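Local atomic coordinates of ESX-1 secretion system protein eccD1 (Mycobacterium tuberculosis, PDB entry 4KV2), a protein that forms part of the ESX-1 type VII secretion system, which delivers virulence factors, among them EsxA (ESAT-6) and EsxB (CFP-10), to host cells during infection. Residues A[21-31]-A[71-80]; A[30-39]-A[55-63]. One frame throughout, in Å; residues are numbered along the deposited sequence.

Contact 1. Residues A[21-31]-A[71-80]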
loop_
_atom_site.group_PDB
_atom_site.type_symbol
_atom_site.label_atom_id
_atom_site.label_comp_id
_atom_site.label_asym_id
_atom_site.label_seq_id
_atom_site.Cartn_x
_atom_site.Cartn_y
_atom_site.Cartn_z
ATOM N N LEU A 21 0.383 7.297 1.226
ATOM C CA LEU A 21 -0.778 6.629 0.699
ATOM C C LEU A 21 -1.221 7.299 -0.586
ATOM O O LEU A 21 -0.958 8.468 -0.791
ATOM C CB LEU A 21 -1.914 6.689 1.718
ATOM C CG LEU A 21 -1.641 6.032 3.074
ATOM C CD1 LEU A 21 -2.806 6.211 4.021
ATOM C CD2 LEU A 21 -1.291 4.569 2.866
ATOM N N PRO A 22 -1.924 6.557 -1.443
ATOM C CA PRO A 22 -2.490 7.186 -2.641
ATOM C C PRO A 22 -3.504 8.270 -2.277
ATOM O O PRO A 22 -4.457 8.009 -1.486
ATOM C CB PRO A 22 -3.215 6.044 -3.345
ATOM C CG PRO A 22 -2.760 4.789 -2.698
ATOM C CD PRO A 22 -2.292 5.141 -1.319
ATOM N N ALA A 23 -3.343 9.437 -2.880
ATOM C CA ALA A 23 -4.203 10.567 -2.596
ATOM C C ALA A 23 -5.568 10.510 -3.275
ATOM O O ALA A 23 -6.509 11.020 -2.713
ATOM C CB ALA A 23 -3.503 11.856 -2.998
ATOM N N ALA A 24 -5.666 9.940 -4.488
ATOM C CA ALA A 24 -6.838 10.125 -5.352
ATOM C C ALA A 24 -7.672 8.849 -5.594
ATOM O O ALA A 24 -8.722 8.900 -6.222
ATOM C CB ALA A 24 -6.401 10.741 -6.676
ATOM N N VAL A 25 -7.213 7.726 -5.045
ATOM C CA VAL A 25 -7.851 6.430 -5.179
ATOM C C VAL A 25 -8.711 6.205 -3.939
ATOM O O VAL A 25 -8.312 6.583 -2.835
ATOM C CB VAL A 25 -6.749 5.355 -5.245
ATOM C CG1 VAL A 25 -7.312 3.951 -5.245
ATOM C CG2 VAL A 25 -5.891 5.586 -6.479
ATOM N N PRO A 26 -9.879 5.556 -4.095
ATOM C CA PRO A 26 -10.720 5.325 -2.930
ATOM C C PRO A 26 -9.997 4.554 -1.829
ATOM O O PRO A 26 -9.229 3.637 -2.099
ATOM C CB PRO A 26 -11.894 4.518 -3.498
ATOM C CG PRO A 26 -12.004 5.015 -4.890
ATOM C CD PRO A 26 -10.573 5.153 -5.332
ATOM N N MET A 27 -10.246 4.972 -0.603
ATOM C CA MET A 27 -9.651 4.334 0.571
ATOM C C MET A 27 -9.903 2.823 0.660
ATOM O O MET A 27 -9.002 2.086 1.039
ATOM C CB MET A 27 -10.126 5.033 1.831
ATOM C CG MET A 27 -9.408 6.349 2.129
ATOM S SD MET A 27 -10.104 7.330 3.485
ATOM C CE MET A 27 -11.298 8.369 2.649
ATOM N N GLU A 28 -11.078 2.364 0.246
ATOM C CA GLU A 28 -11.400 0.917 0.240
ATOM C C GLU A 28 -10.424 0.063 -0.589
ATOM O O GLU A 28 -10.271 -1.119 -0.321
ATOM C CB GLU A 28 -12.859 0.654 -0.219
ATOM C CG GLU A 28 -13.212 1.158 -1.603
ATOM C CD GLU A 28 -14.712 1.275 -1.870
ATOM O OE1 GLU A 28 -15.538 1.072 -0.944
ATOM O OE2 GLU A 28 -15.066 1.591 -3.034
ATOM N N THR A 29 -9.759 0.680 -1.572
ATOM C CA THR A 29 -8.879 -0.036 -2.503
ATOM C C THR A 29 -7.589 -0.517 -1.808
ATOM O O THR A 29 -7.021 -1.542 -2.187
ATOM C CB THR A 29 -8.496 0.869 -3.707
ATOM O OG1 THR A 29 -9.684 1.492 -4.233
ATOM C CG2 THR A 29 -7.834 0.055 -4.801
ATOM N N TYR A 30 -7.161 0.193 -0.771
ATOM C CA TYR A 30 -5.901 -0.123 -0.111
ATOM C C TYR A 30 -5.977 -0.258 1.395
ATOM O O TYR A 30 -4.980 -0.586 2.031
ATOM C CB TYR A 30 -4.816 0.922 -0.488
ATOM C CG TYR A 30 -5.177 2.342 -0.101
ATOM C CD1 TYR A 30 -4.883 2.840 1.171
ATOM C CD2 TYR A 30 -5.804 3.178 -1.007
ATOM C CE1 TYR A 30 -5.218 4.134 1.526
ATOM C CE2 TYR A 30 -6.130 4.489 -0.675
ATOM C CZ TYR A 30 -5.827 4.963 0.595
ATOM O OH TYR A 30 -6.171 6.249 0.927
ATOM N N ILE A 31 -7.135 -0.060 1.999
ATOM C CA ILE A 31 -7.153 -0.068 3.462
ATOM C C ILE A 31 -6.789 -1.438 4.067
ATOM O O ILE A 31 -6.116 -1.508 5.104
ATOM C CB ILE A 31 -8.491 0.420 4.028
ATOM C CG1 ILE A 31 -8.364 0.528 5.563
ATOM C CG2 ILE A 31 -9.619 -0.484 3.594
ATOM C CD1 ILE A 31 -9.337 1.452 6.190
ATOM N N LEU A 71 -14.108 8.089 8.009
ATOM C CA LEU A 71 -14.190 8.526 6.627
ATOM C C LEU A 71 -14.833 7.475 5.747
ATOM O O LEU A 71 -14.593 6.284 5.905
ATOM C CB LEU A 71 -12.787 8.870 6.072
ATOM C CG LEU A 71 -11.963 9.853 6.920
ATOM C CD1 LEU A 71 -10.595 10.109 6.278
ATOM C CD2 LEU A 71 -12.731 11.153 7.072
ATOM N N LYS A 72 -15.638 7.949 4.799
ATOM C CA LYS A 72 -16.259 7.088 3.775
ATOM C C LYS A 72 -15.211 6.350 2.942
ATOM O O LYS A 72 -14.311 6.960 2.327
ATOM C CB LYS A 72 -17.187 7.905 2.857
ATOM C CG LYS A 72 -18.384 8.511 3.573
ATOM C CD LYS A 72 -19.450 7.465 3.868
ATOM C CE LYS A 72 -20.415 7.933 4.941
ATOM N NZ LYS A 72 -21.379 8.921 4.403
ATOM N N LEU A 73 -15.349 5.028 2.916
ATOM C CA LEU A 73 -14.424 4.155 2.207
ATOM C C LEU A 73 -14.464 4.300 0.691
ATOM O O LEU A 73 -13.466 3.995 0.010
ATOM C CB LEU A 73 -14.697 2.690 2.572
ATOM C CG LEU A 73 -14.153 2.254 3.928
ATOM C CD1 LEU A 73 -14.878 1.001 4.389
ATOM C CD2 LEU A 73 -12.661 2.029 3.873
ATOM N N ASP A 74 -15.575 4.775 0.148
ATOM C CA ASP A 74 -15.639 5.034 -1.300
ATOM C C ASP A 74 -15.042 6.376 -1.732
ATOM O O ASP A 74 -15.044 6.713 -2.915
ATOM C CB ASP A 74 -17.052 4.842 -1.856
ATOM C CG ASP A 74 -18.064 5.831 -1.317
ATOM O OD1 ASP A 74 -17.778 6.635 -0.415
ATOM O OD2 ASP A 74 -19.195 5.785 -1.797
ATOM N N GLN A 75 -14.501 7.126 -0.775
ATOM C CA GLN A 75 -13.855 8.396 -1.056
ATOM C C GLN A 75 -12.346 8.233 -0.972
ATOM O O GLN A 75 -11.866 7.325 -0.327
ATOM C CB GLN A 75 -14.335 9.466 -0.071
ATOM C CG GLN A 75 -15.696 10.029 -0.421
ATOM C CD GLN A 75 -16.166 11.101 0.560
ATOM O OE1 GLN A 75 -15.361 11.858 1.149
ATOM N NE2 GLN A 75 -17.474 11.173 0.746
ATOM N N SER A 76 -11.627 9.099 -1.682
ATOM C CA SER A 76 -10.178 9.202 -1.597
ATOM C C SER A 76 -9.821 10.130 -0.447
ATOM O O SER A 76 -10.677 10.886 0.054
ATOM C CB SER A 76 -9.637 9.795 -2.899
ATOM O OG SER A 76 -10.102 11.147 -3.061
ATOM N N LEU A 77 -8.563 10.076 -0.012
ATOM C CA LEU A 77 -8.043 11.061 0.966
ATOM C C LEU A 77 -8.211 12.519 0.504
ATOM O O LEU A 77 -8.482 13.413 1.322
ATOM C CB LEU A 77 -6.583 10.764 1.276
ATOM C CG LEU A 77 -6.322 9.448 2.033
ATOM C CD1 LEU A 77 -4.832 9.175 2.019
ATOM C CD2 LEU A 77 -6.807 9.519 3.481
ATOM N N ASP A 78 -8.067 12.767 -0.805
ATOM C CA ASP A 78 -8.302 14.111 -1.346
ATOM C C ASP A 78 -9.765 14.524 -1.158
ATOM O O ASP A 78 -10.042 15.633 -0.709
ATOM C CB ASP A 78 -7.990 14.182 -2.841
ATOM C CG ASP A 78 -6.497 14.199 -3.157
ATOM O OD1 ASP A 78 -5.655 14.534 -2.303
ATOM O OD2 ASP A 78 -6.167 13.893 -4.320
ATOM N N ASP A 79 -10.686 13.629 -1.526
ATOM C CA ASP A 79 -12.137 13.855 -1.362
ATOM C C ASP A 79 -12.442 14.205 0.091
ATOM O O ASP A 79 -13.220 15.106 0.350
ATOM C CB ASP A 79 -12.956 12.607 -1.706
ATOM C CG ASP A 79 -12.933 12.237 -3.181
ATOM O OD1 ASP A 79 -12.723 13.114 -4.057
ATOM O OD2 ASP A 79 -13.147 11.028 -3.462
ATOM N N ALA A 80 -11.799 13.500 1.029
ATOM C CA ALA A 80 -12.024 13.719 2.454
ATOM C C ALA A 80 -11.276 14.911 3.021
ATOM O O ALA A 80 -11.350 15.169 4.231
ATOM C CB ALA A 80 -11.656 12.458 3.250
HETATM O O HOH W 1 -6.905 7.895 -0.958
HETATM O O HOH W 2 -10.010 11.847 -5.674
#

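Contact 2. Residues A[30-39]-A[55-63]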
loop_
_atom_site.group_PDB
_atom_site.type_symbol
_atom_site.label_atom_id
_atom_site.label_comp_id
_atom_site.label_asym_id
_atom_site.label_seq_id
_atom_site.Cartn_x
_atom_site.Cartn_y
_atom_site.Cartn_z
ATOM N N TYR A 30 -7.161 0.193 -0.771
ATOM C CA TYR A 30 -5.901 -0.123 -0.111
ATOM C C TYR A 30 -5.977 -0.258 1.395
ATOM O O TYR A 30 -4.980 -0.586 2.031
ATOM C CB TYR A 30 -4.816 0.922 -0.488
ATOM C CG TYR A 30 -5.177 2.342 -0.101
ATOM C CD1 TYR A 30 -4.883 2.840 1.171
ATOM C CD2 TYR A 30 -5.804 3.178 -1.007
ATOM C CE1 TYR A 30 -5.218 4.134 1.526
ATOM C CE2 TYR A 30 -6.130 4.489 -0.675
ATOM C CZ TYR A 30 -5.827 4.963 0.595
ATOM O OH TYR A 30 -6.171 6.249 0.927
ATOM N N ILE A 31 -7.135 -0.060 1.999
ATOM C CA ILE A 31 -7.153 -0.068 3.462
ATOM C C ILE A 31 -6.789 -1.438 4.067
ATOM O O ILE A 31 -6.116 -1.508 5.104
ATOM C CB ILE A 31 -8.491 0.420 4.028
ATOM C CG1 ILE A 31 -8.364 0.528 5.563
ATOM C CG2 ILE A 31 -9.619 -0.484 3.594
ATOM C CD1 ILE A 31 -9.337 1.452 6.190
ATOM N N ASP A 32 -7.219 -2.521 3.427
ATOM C CA ASP A 32 -7.025 -3.844 4.034
ATOM C C ASP A 32 -5.535 -4.216 4.109
ATOM O O ASP A 32 -5.064 -4.686 5.132
ATOM C CB ASP A 32 -7.842 -4.905 3.312
ATOM C CG ASP A 32 -9.334 -4.765 3.585
ATOM O OD1 ASP A 32 -9.757 -4.521 4.766
ATOM O OD2 ASP A 32 -10.089 -4.946 2.625
ATOM N N ASP A 33 -4.799 -3.980 3.034
ATOM C CA ASP A 33 -3.364 -4.238 3.062
ATOM C C ASP A 33 -2.591 -3.198 3.934
ATOM O O ASP A 33 -1.531 -3.528 4.480
ATOM C CB ASP A 33 -2.789 -4.358 1.652
ATOM C CG ASP A 33 -3.096 -5.722 0.969
ATOM O OD1 ASP A 33 -3.822 -6.577 1.539
ATOM O OD2 ASP A 33 -2.603 -5.956 -0.153
ATOM N N THR A 34 -3.133 -1.983 4.106
ATOM C CA THR A 34 -2.587 -0.998 5.064
ATOM C C THR A 34 -2.642 -1.561 6.478
ATOM O O THR A 34 -1.658 -1.513 7.226
ATOM C CB THR A 34 -3.322 0.377 4.993
ATOM O OG1 THR A 34 -3.189 0.928 3.676
ATOM C CG2 THR A 34 -2.785 1.380 5.963
ATOM N N VAL A 35 -3.792 -2.121 6.838
ATOM C CA VAL A 35 -3.958 -2.725 8.156
ATOM C C VAL A 35 -2.960 -3.867 8.293
ATOM O O VAL A 35 -2.292 -4.004 9.311
ATOM C CB VAL A 35 -5.421 -3.236 8.356
ATOM C CG1 VAL A 35 -5.513 -4.111 9.587
ATOM C CG2 VAL A 35 -6.382 -2.070 8.434
ATOM N N ALA A 36 -2.821 -4.665 7.237
ATOM C CA ALA A 36 -1.951 -5.821 7.284
ATOM C C ALA A 36 -0.466 -5.435 7.464
ATOM O O ALA A 36 0.264 -6.030 8.260
ATOM C CB ALA A 36 -2.162 -6.663 6.056
ATOM N N VAL A 37 -0.053 -4.409 6.722
ATOM C CA VAL A 37 1.313 -3.862 6.828
ATOM C C VAL A 37 1.576 -3.324 8.232
ATOM O O VAL A 37 2.618 -3.646 8.839
ATOM C CB VAL A 37 1.543 -2.766 5.754
ATOM C CG1 VAL A 37 2.818 -1.983 6.037
ATOM C CG2 VAL A 37 1.573 -3.401 4.375
ATOM N N LEU A 38 0.634 -2.534 8.768
ATOM C CA LEU A 38 0.830 -1.916 10.086
ATOM C C LEU A 38 0.901 -2.994 11.162
ATOM O O LEU A 38 1.729 -2.913 12.073
ATOM C CB LEU A 38 -0.275 -0.931 10.414
ATOM C CG LEU A 38 -0.196 0.391 9.670
ATOM C CD1 LEU A 38 -1.528 1.092 9.775
ATOM C CD2 LEU A 38 0.895 1.243 10.290
ATOM N N SER A 39 0.075 -4.040 11.006
ATOM C CA SER A 39 0.145 -5.178 11.919
ATOM C C SER A 39 1.561 -5.787 11.954
ATOM O O SER A 39 2.048 -6.165 13.020
ATOM C CB SER A 39 -0.895 -6.267 11.542
ATOM O OG SER A 39 -0.843 -7.365 12.464
ATOM N N PHE A 55 -5.323 -5.363 15.922
ATOM C CA PHE A 55 -5.295 -5.550 14.456
ATOM C C PHE A 55 -6.136 -6.737 13.970
ATOM O O PHE A 55 -6.412 -6.851 12.770
ATOM C CB PHE A 55 -3.848 -5.730 13.982
ATOM C CG PHE A 55 -3.069 -4.478 14.027
ATOM C CD1 PHE A 55 -3.299 -3.483 13.085
ATOM C CD2 PHE A 55 -2.126 -4.258 15.024
ATOM C CE1 PHE A 55 -2.614 -2.291 13.136
ATOM C CE2 PHE A 55 -1.424 -3.065 15.073
ATOM C CZ PHE A 55 -1.666 -2.086 14.127
ATOM N N THR A 56 -6.525 -7.619 14.894
ATOM C CA THR A 56 -7.307 -8.819 14.576
ATOM C C THR A 56 -8.796 -8.614 14.870
ATOM O O THR A 56 -9.579 -9.551 14.842
ATOM C CB THR A 56 -6.772 -10.083 15.313
ATOM O OG1 THR A 56 -6.879 -9.934 16.731
ATOM C CG2 THR A 56 -5.325 -10.347 14.972
ATOM N N ALA A 57 -9.186 -7.376 15.133
ATOM C CA ALA A 57 -10.590 -7.021 15.312
ATOM C C ALA A 57 -11.411 -7.392 14.078
ATOM O O ALA A 57 -10.960 -7.213 12.951
ATOM C CB ALA A 57 -10.725 -5.527 15.589
ATOM N N GLN A 58 -12.626 -7.892 14.296
ATOM C CA GLN A 58 -13.504 -8.224 13.184
ATOM C C GLN A 58 -14.238 -6.982 12.746
ATOM O O GLN A 58 -14.222 -5.983 13.435
ATOM C CB GLN A 58 -14.490 -9.315 13.595
ATOM C CG GLN A 58 -13.805 -10.580 14.063
ATOM C CD GLN A 58 -14.795 -11.609 14.559
ATOM O OE1 GLN A 58 -15.064 -11.708 15.747
ATOM N NE2 GLN A 58 -15.356 -12.365 13.639
ATOM N N GLY A 59 -14.869 -7.023 11.586
ATOM C CA GLY A 59 -15.635 -5.874 11.119
ATOM C C GLY A 59 -14.844 -5.062 10.125
ATOM O O GLY A 59 -13.700 -5.378 9.811
ATOM N N VAL A 60 -15.452 -3.983 9.665
ATOM C CA VAL A 60 -15.030 -3.311 8.453
ATOM C C VAL A 60 -14.104 -2.206 8.872
ATOM O O VAL A 60 -14.526 -1.339 9.624
ATOM C CB VAL A 60 -16.272 -2.748 7.725
ATOM C CG1 VAL A 60 -15.881 -2.006 6.454
ATOM C CG2 VAL A 60 -17.266 -3.870 7.426
ATOM N N TRP A 61 -12.853 -2.238 8.409
ATOM C CA TRP A 61 -11.849 -1.207 8.738
ATOM C C TRP A 61 -12.051 0.081 7.928
ATOM O O TRP A 61 -12.421 0.032 6.769
ATOM C CB TRP A 61 -10.439 -1.720 8.475
ATOM C CG TRP A 61 -9.957 -2.737 9.465
ATOM C CD1 TRP A 61 -9.849 -4.066 9.272
ATOM C CD2 TRP A 61 -9.521 -2.482 10.800
ATOM N NE1 TRP A 61 -9.357 -4.678 10.406
ATOM C CE2 TRP A 61 -9.170 -3.722 11.369
ATOM C CE3 TRP A 61 -9.399 -1.325 11.572
ATOM C CZ2 TRP A 61 -8.673 -3.841 12.678
ATOM C CZ3 TRP A 61 -8.908 -1.441 12.897
ATOM C CH2 TRP A 61 -8.558 -2.698 13.425
ATOM N N ALA A 62 -11.790 1.229 8.554
ATOM C CA ALA A 62 -11.808 2.530 7.858
ATOM C C ALA A 62 -10.807 3.423 8.558
ATOM O O ALA A 62 -10.357 3.114 9.669
ATOM C CB ALA A 62 -13.190 3.152 7.877
ATOM N N PHE A 63 -10.442 4.507 7.878
ATOM C CA PHE A 63 -9.632 5.561 8.473
ATOM C C PHE A 63 -10.551 6.564 9.160
ATOM O O PHE A 63 -11.702 6.764 8.739
ATOM C CB PHE A 63 -8.858 6.313 7.428
ATOM C CG PHE A 63 -7.829 5.481 6.717
ATOM C CD1 PHE A 63 -6.602 5.218 7.309
ATOM C CD2 PHE A 63 -8.077 4.966 5.450
ATOM C CE1 PHE A 63 -5.637 4.476 6.642
ATOM C CE2 PHE A 63 -7.111 4.212 4.784
ATOM C CZ PHE A 63 -5.883 3.978 5.386
HETATM O O HOH W 3 -12.183 -4.331 6.307
#

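Contact 1. Residues A[21-31]-A[71-80]
Met27 and Leu77 push into each other's segment and interlock at one end of the ubiquitin-like fold, where the chain leaving strand 15-22 for helix 31-41 meets the long loop ahead of strand 86-91. The thioether of Met27 is the main bump. Its chain runs extended to SD and then bends (chi3 -90°), which tucks CE into a hollow walled by the CB atoms of Leu71 and Ala80 and by the carbonyl oxygens of Lys72, Gln75 and Ser76; an unbranched, flexible side chain suits so curved a pocket. In return Leu77 fills the hollow among Leu21, Tyr30 and Met27: its CD1 lies 3.8 Å from Leu21 CB, while its CD2 meets Met27 SD at 4.0 Å, the two chains crossing at about a right angle. Nearer the helix start, Leu73 CD2 packs against Ile31 CG2, and the aliphatic part of Glu28 lies over Leu73 O, leaving its carboxylate at the exposed margin.

Backbone bonds fix this fit. Met27 N donates to Gln75 O (2.9 Å), Glu28 N to Leu73 O, and Asp78 N to Ala23 O. The small Ala23 and Ser76 let the chains come close, and Ser76 also steadies its own loop: its OG accepts from Asp79 N in an ST motif, and its N donates to Asp79 OD2. Pro22 CD lies over one face of the Tyr30 ring and Met27 O over the other, so the ring's rotation is restricted, with OH directed at a water that lies near the ring plane. That water accepts from Tyr30 OH (2.6 Å) and Leu77 N (2.9 Å), and donates to Pro22 O and Val25 O.

Contact 2. Residues A[30-39]-A[55-63]
Residues 31-39 of helix 31-41 and the chain of residues 55-63 come nearest at their ends, with Ile31 CA 6.9 Å from Ala62 CA and Ser39 CA 6.0 Å from Phe55 CA, and no direct hydrogen bond joins them, so side chains do the work. At the start of the helix Ile31 CG1 packs 4.0 Å from Phe63 CE2; CD1 is modelled over a face of that ring, but its exact place is doubtful. Thr34 CG2 touches the same ring at its edge, near the plane, and Tyr30 CE1 approaches Phe63 CE2 at 3.8 Å. Thr34 suits this turn doubly: with its methyl on Phe63, its OG1 turns back to donate to Tyr30 O from above the carbonyl plane.

The helix packs across the sheet as in other ubiquitin-like (beta-grasp) folds; here Phe63 belongs to the sheet side, while Trp61 and Phe55 come from the loop before strand 62-64. Leu90 of strand 86-91 packs on Ile31, Val35, Leu38 and Phe63 alike. One turn on, Val35 sets its two methyls on Trp61: CG2 sits over the five-membered ring, 4.0 Å from its centroid, and CG1, anti to the backbone N (chi1 168°), reaches NE1. Farther along, the small Ser39 lets the Phe55 ring lie flat against the helix backbone, with Ser39 CA over the ring centre, 3.8 Å from the centroid, while Leu38 CB meets Phe55 CE1. At the exposed Asp32, a water donates to OD1 and accepts from Trp61 N at 3.0 Å.

In the fold
Contact 2 is nested within the chain loop closed by contact 1, and their centres lie about 14 Å apart. Tyr30 and Ile31 belong to both, so the entry to helix 31-41 is held by both contacts. Direct contacts fasten them further: Leu71 N and Phe63 O, 2.8 Å apart, probably form a hydrogen bond; Met27 SD packs 3.7 Å from Phe63 CD2, and Leu73 CD2 lies 3.5 Å from Trp61 O. Both contacts reach the same four-stranded sheet. Both also touch the second subunit: Pro22 and Tyr30 pack on Val37 of that chain, and Asp33 OD2 accepts a hydrogen bond from Asp33 N of the second subunit.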